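Local coordinates for protein Blo t 1 allergen (Blomia tropicalis, PDB 5JT8) that probably works as a papain-like cysteine protease made with an inhibitory propeptide, and is known as a mite allergen with limited antibody cross-reactivity to Der p 1, at residues M241-I244 against P249-I252; A143-S148 against A282-G287. All coordinates share one frame; numbering follows the deposited sequence.

Contact 1 (M241-I244 against P249-I252); sequences MYTI and PVVI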
loop_
_atom_site.group_PDB
_atom_site.type_symbol
_atom_site.label_atom_id
_atom_site.label_comp_id
_atom_site.label_asym_id
_atom_site.label_seq_id
_atom_site.Cartn_x
_atom_site.Cartn_y
_atom_site.Cartn_z
ATOM N N MET A 241 13.316 2.711 10.462
ATOM C CA MET A 241 14.078 3.783 9.802
ATOM C C MET A 241 15.444 3.299 9.345
ATOM O O MET A 241 15.888 3.584 8.229
ATOM C CB MET A 241 14.273 5.005 10.730
ATOM C CG MET A 241 12.980 5.720 11.134
ATOM S SD MET A 241 13.126 6.671 12.687
ATOM C CE MET A 241 14.186 7.982 12.161
ATOM N N TYR A 242 16.136 2.591 10.222
ATOM C CA TYR A 242 17.403 2.012 9.818
ATOM C C TYR A 242 17.275 1.008 8.650
ATOM O O TYR A 242 18.108 0.993 7.730
ATOM C CB TYR A 242 18.065 1.328 10.998
ATOM C CG TYR A 242 19.486 1.043 10.664
ATOM C CD1 TYR A 242 20.416 2.076 10.599
ATOM C CD2 TYR A 242 19.892 -0.240 10.328
ATOM C CE1 TYR A 242 21.726 1.829 10.246
ATOM C CE2 TYR A 242 21.192 -0.505 9.986
ATOM C CZ TYR A 242 22.108 0.528 9.953
ATOM O OH TYR A 242 23.411 0.260 9.613
ATOM N N THR A 243 16.256 0.151 8.714
ATOM C CA THR A 243 15.987 -0.801 7.625
ATOM C C THR A 243 15.763 -0.063 6.310
ATOM O O THR A 243 16.310 -0.437 5.273
ATOM C CB THR A 243 14.773 -1.683 7.960
ATOM O OG1 THR A 243 15.078 -2.461 9.128
ATOM C CG2 THR A 243 14.387 -2.606 6.767
ATOM N N ILE A 244 14.995 1.021 6.371
ATOM C CA ILE A 244 14.721 1.836 5.195
ATOM C C ILE A 244 16.002 2.444 4.661
ATOM O O ILE A 244 16.236 2.458 3.451
ATOM C CB ILE A 244 13.708 2.939 5.514
ATOM C CG1 ILE A 244 12.316 2.319 5.687
ATOM C CG2 ILE A 244 13.708 4.018 4.420
ATOM C CD1 ILE A 244 11.300 3.271 6.330
ATOM N N PRO A 249 13.201 1.247 0.323
ATOM C CA PRO A 249 11.780 1.316 0.679
ATOM C C PRO A 249 11.256 -0.039 1.134
ATOM O O PRO A 249 11.712 -1.082 0.633
ATOM C CB PRO A 249 11.118 1.765 -0.622
ATOM C CG PRO A 249 12.177 2.654 -1.252
ATOM C CD PRO A 249 13.485 1.942 -0.945
ATOM N N VAL A 250 10.342 -0.018 2.101
ATOM C CA VAL A 250 9.832 -1.241 2.701
ATOM C C VAL A 250 8.311 -1.333 2.573
ATOM O O VAL A 250 7.624 -0.313 2.542
ATOM C CB VAL A 250 10.235 -1.331 4.190
ATOM C CG1 VAL A 250 11.773 -1.336 4.322
ATOM C CG2 VAL A 250 9.629 -0.186 4.990
ATOM N N VAL A 251 7.805 -2.557 2.461
ATOM C CA VAL A 251 6.366 -2.822 2.522
ATOM C C VAL A 251 5.930 -2.777 3.970
ATOM O O VAL A 251 6.620 -3.310 4.843
ATOM C CB VAL A 251 5.991 -4.207 1.945
ATOM C CG1 VAL A 251 4.486 -4.468 2.093
ATOM C CG2 VAL A 251 6.411 -4.318 0.500
ATOM N N ILE A 252 4.804 -2.124 4.227
ATOM C CA ILE A 252 4.141 -2.211 5.519
ATOM C C ILE A 252 2.672 -2.582 5.322
ATOM O O ILE A 252 2.097 -2.371 4.265
ATOM C CB ILE A 252 4.209 -0.883 6.323
ATOM C CG1 ILE A 252 3.495 0.234 5.560
ATOM C CG2 ILE A 252 5.649 -0.465 6.594
ATOM C CD1 ILE A 252 3.126 1.433 6.429
#

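Contact 2 (A143-S148 against A282-G287); sequences AGVAES and AVILVG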
loop_
_atom_site.group_PDB
_atom_site.type_symbol
_atom_site.label_atom_id
_atom_site.label_comp_id
_atom_site.label_asym_id
_atom_site.label_seq_id
_atom_site.Cartn_x
_atom_site.Cartn_y
_atom_site.Cartn_z
ATOM N N ALA A 143 5.825 -4.847 -5.695
ATOM C CA ALA A 143 6.379 -4.422 -6.978
ATOM C C ALA A 143 7.052 -3.067 -6.827
ATOM O O ALA A 143 8.092 -2.827 -7.421
ATOM C CB ALA A 143 5.302 -4.369 -8.050
ATOM N N GLY A 144 6.450 -2.203 -6.013
ATOM C CA GLY A 144 6.974 -0.873 -5.742
ATOM C C GLY A 144 8.348 -0.890 -5.078
ATOM O O GLY A 144 9.264 -0.156 -5.462
ATOM N N VAL A 145 8.494 -1.724 -4.063
ATOM C CA VAL A 145 9.790 -1.903 -3.420
ATOM C C VAL A 145 10.814 -2.405 -4.445
ATOM O O VAL A 145 11.909 -1.853 -4.545
ATOM C CB VAL A 145 9.691 -2.884 -2.236
ATOM C CG1 VAL A 145 11.064 -3.384 -1.818
ATOM C CG2 VAL A 145 8.984 -2.208 -1.076
ATOM N N ALA A 146 10.434 -3.416 -5.238
ATOM C CA ALA A 146 11.348 -3.983 -6.239
ATOM C C ALA A 146 11.781 -2.939 -7.265
ATOM O O ALA A 146 12.961 -2.824 -7.595
ATOM C CB ALA A 146 10.701 -5.190 -6.949
ATOM N N GLU A 147 10.818 -2.179 -7.773
ATOM C CA GLU A 147 11.127 -1.127 -8.724
ATOM C C GLU A 147 12.061 -0.080 -8.090
ATOM O O GLU A 147 13.008 0.363 -8.731
ATOM C CB GLU A 147 9.832 -0.482 -9.255
ATOM C CG GLU A 147 8.959 -1.441 -10.077
ATOM C CD GLU A 147 7.640 -0.825 -10.542
ATOM O OE1 GLU A 147 7.368 0.357 -10.238
ATOM O OE2 GLU A 147 6.868 -1.526 -11.225
ATOM N N SER A 148 11.818 0.276 -6.830
ATOM C CA SER A 148 12.690 1.208 -6.108
ATOM C C SER A 148 14.133 0.729 -6.062
ATOM O O SER A 148 15.071 1.491 -6.290
ATOM C CB SER A 148 12.196 1.408 -4.667
ATOM O OG SER A 148 10.923 2.001 -4.678
ATOM N N ALA A 282 -1.825 -2.882 2.234
ATOM C CA ALA A 282 -0.368 -2.860 2.097
ATOM C C ALA A 282 0.085 -1.603 1.369
ATOM O O ALA A 282 -0.487 -1.251 0.353
ATOM C CB ALA A 282 0.123 -4.083 1.353
ATOM N N VAL A 283 1.114 -0.940 1.891
ATOM C CA VAL A 283 1.702 0.225 1.219
ATOM C C VAL A 283 3.214 0.205 1.431
ATOM O O VAL A 283 3.745 -0.781 1.938
ATOM C CB VAL A 283 1.126 1.554 1.731
ATOM C CG1 VAL A 283 -0.361 1.678 1.385
ATOM C CG2 VAL A 283 1.350 1.699 3.254
ATOM N N ILE A 284 3.885 1.295 1.073
ATOM C CA ILE A 284 5.343 1.386 1.138
ATOM C C ILE A 284 5.799 2.595 1.953
ATOM O O ILE A 284 5.290 3.698 1.764
ATOM C CB ILE A 284 5.948 1.488 -0.300
ATOM C CG1 ILE A 284 5.605 0.228 -1.119
ATOM C CG2 ILE A 284 7.451 1.721 -0.269
ATOM C CD1 ILE A 284 5.870 0.408 -2.627
ATOM N N LEU A 285 6.751 2.387 2.858
ATOM C CA LEU A 285 7.454 3.500 3.493
ATOM C C LEU A 285 8.662 3.849 2.650
ATOM O O LEU A 285 9.466 2.976 2.327
ATOM C CB LEU A 285 7.893 3.152 4.916
ATOM C CG LEU A 285 6.834 2.893 5.988
ATOM C CD1 LEU A 285 7.503 2.494 7.308
ATOM C CD2 LEU A 285 5.989 4.151 6.166
ATOM N N VAL A 286 8.791 5.115 2.276
ATOM C CA VAL A 286 9.930 5.526 1.482
ATOM C C VAL A 286 10.815 6.488 2.253
ATOM O O VAL A 286 11.815 6.957 1.737
ATOM C CB VAL A 286 9.511 6.198 0.162
ATOM C CG1 VAL A 286 8.740 5.217 -0.734
ATOM C CG2 VAL A 286 8.722 7.463 0.427
ATOM N N GLY A 287 10.438 6.785 3.491
ATOM C CA GLY A 287 11.251 7.653 4.321
ATOM C C GLY A 287 10.556 8.275 5.514
ATOM O O GLY A 287 9.469 7.861 5.923
#

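Contact 1 (M241-I244 against P249-I252)
Val250 drives its two methyl groups into the flank of helix 237-247, where Thr243 and Ile244 receive them. The dense part of the contact is the meeting with Ile244. CG1 of Ile244 sits opposite the fork of the valine, 3.7 Å from Val250 CG2 and 3.9 Å from Val250 CG1, so a methylene carbon rather than the end of the side chain carries the closest approach. The torsion accounts for this: with chi1 at -72°, Ile244 CG1 is anti to its own carbonyl carbon. Val250 CG2, lying between the backbone N and the carbonyl carbon, also has Ile244 CD1 beside it at 4.1 Å. Ile244 and Val250 cross at about a right angle, as do Thr243 and Val250.

Towards Thr243 the contact thins to a single methyl pair, Thr243 CG2 to Val250 CG1 at 3.8 Å. The threonine divides its branches: CG2 serves the valine, while OG1 stands beside the backbone N and hydrogen-bonds to Asp239 O, one turn earlier in the helix. The side nearer solvent belongs to Tyr242, partly exposed, whose ring stacks on Tyr110 and takes no share in the strand contact. All three touching residues are buried, and no hydrogen bond links the segments. Only four residues separate the segments, and the CA atoms of Ile244 and Pro249 come within 5.4 Å. The helix folds back onto the strand that follows it, packing on a face of the sheet, with Ile244 also touching Leu285 of strand 281-291, as in the beta-barrel domain of papain-like proteases.

Contact 2 (A143-S148 against A282-G287)
Ile284 points from its strand toward helix 139-154, and its terminal methyl lands on backbone rather than on another side chain. CD1 of Ile284 lies 3.5 Å from Gly144 CA and 3.7 Å from Val145 N. Two torsions project it that far: chi1 of -62° sets Ile284 CG1 anti to the carbonyl carbon, and chi2 of 166° carries CD1 onward in an extended line. The glycine makes the approach possible, since its bare CA faces the strand just where a side chain would otherwise stand.

Val145 receives the same isoleucine further back along its chain. Its CG2 branch, beside the backbone N, comes to 4.2 Å from Ile284 CG1, and the two side chains cross obliquely. This is the looser half of the contact; Val145 also packs on Val251 of strand 250-254 and Phe191 of helix 187-196. Pro249 adds a further apolar neighbour to Ile284.

The helix backbone next to the glycine is well satisfied. Gly144 O accepts from Ser148 N, as in any alpha-helix, and also from Ser148 OG at 2.8 Å. The hydroxyl donor is tilted 33° from the carbonyl plane and arrives from the face opposite to that used by the amide. Glu147, buried and making no contact with the strand, pairs with Arg129 in a salt bridge and accepts from Thr126 OG1 and Leu160 N. No hydrogen bond joins helix and strand. Between these segments the contact is therefore van der Waals in character, and the polar groups of Ser148 and Glu147 are bound by other partners.

Overall arrangement
Contacts 1 and 2 have centres about 8 Å apart and share a sheet, with contact 1 nested inside the chain loop that contact 2 closes. Neighbouring strands 250-254 and 281-291 run antiparallel between them: Val250 O to Leu285 N and Ile252 N to Val283 O, each 2.9 Å, are probable hydrogen bonds. Pro249 O packs 3.4 Å from Val145 CG2, bringing the central helix against contact 1 as well. As in papain, contact 1 probably lies in the barrel domain, and contact 2 brings the central helix of the other domain against it. Cys137, seen as S-hydroxycysteine, precedes helix 139-154 closely; as in papain relatives, it is probably the active-site cysteine, in the cleft between the domains.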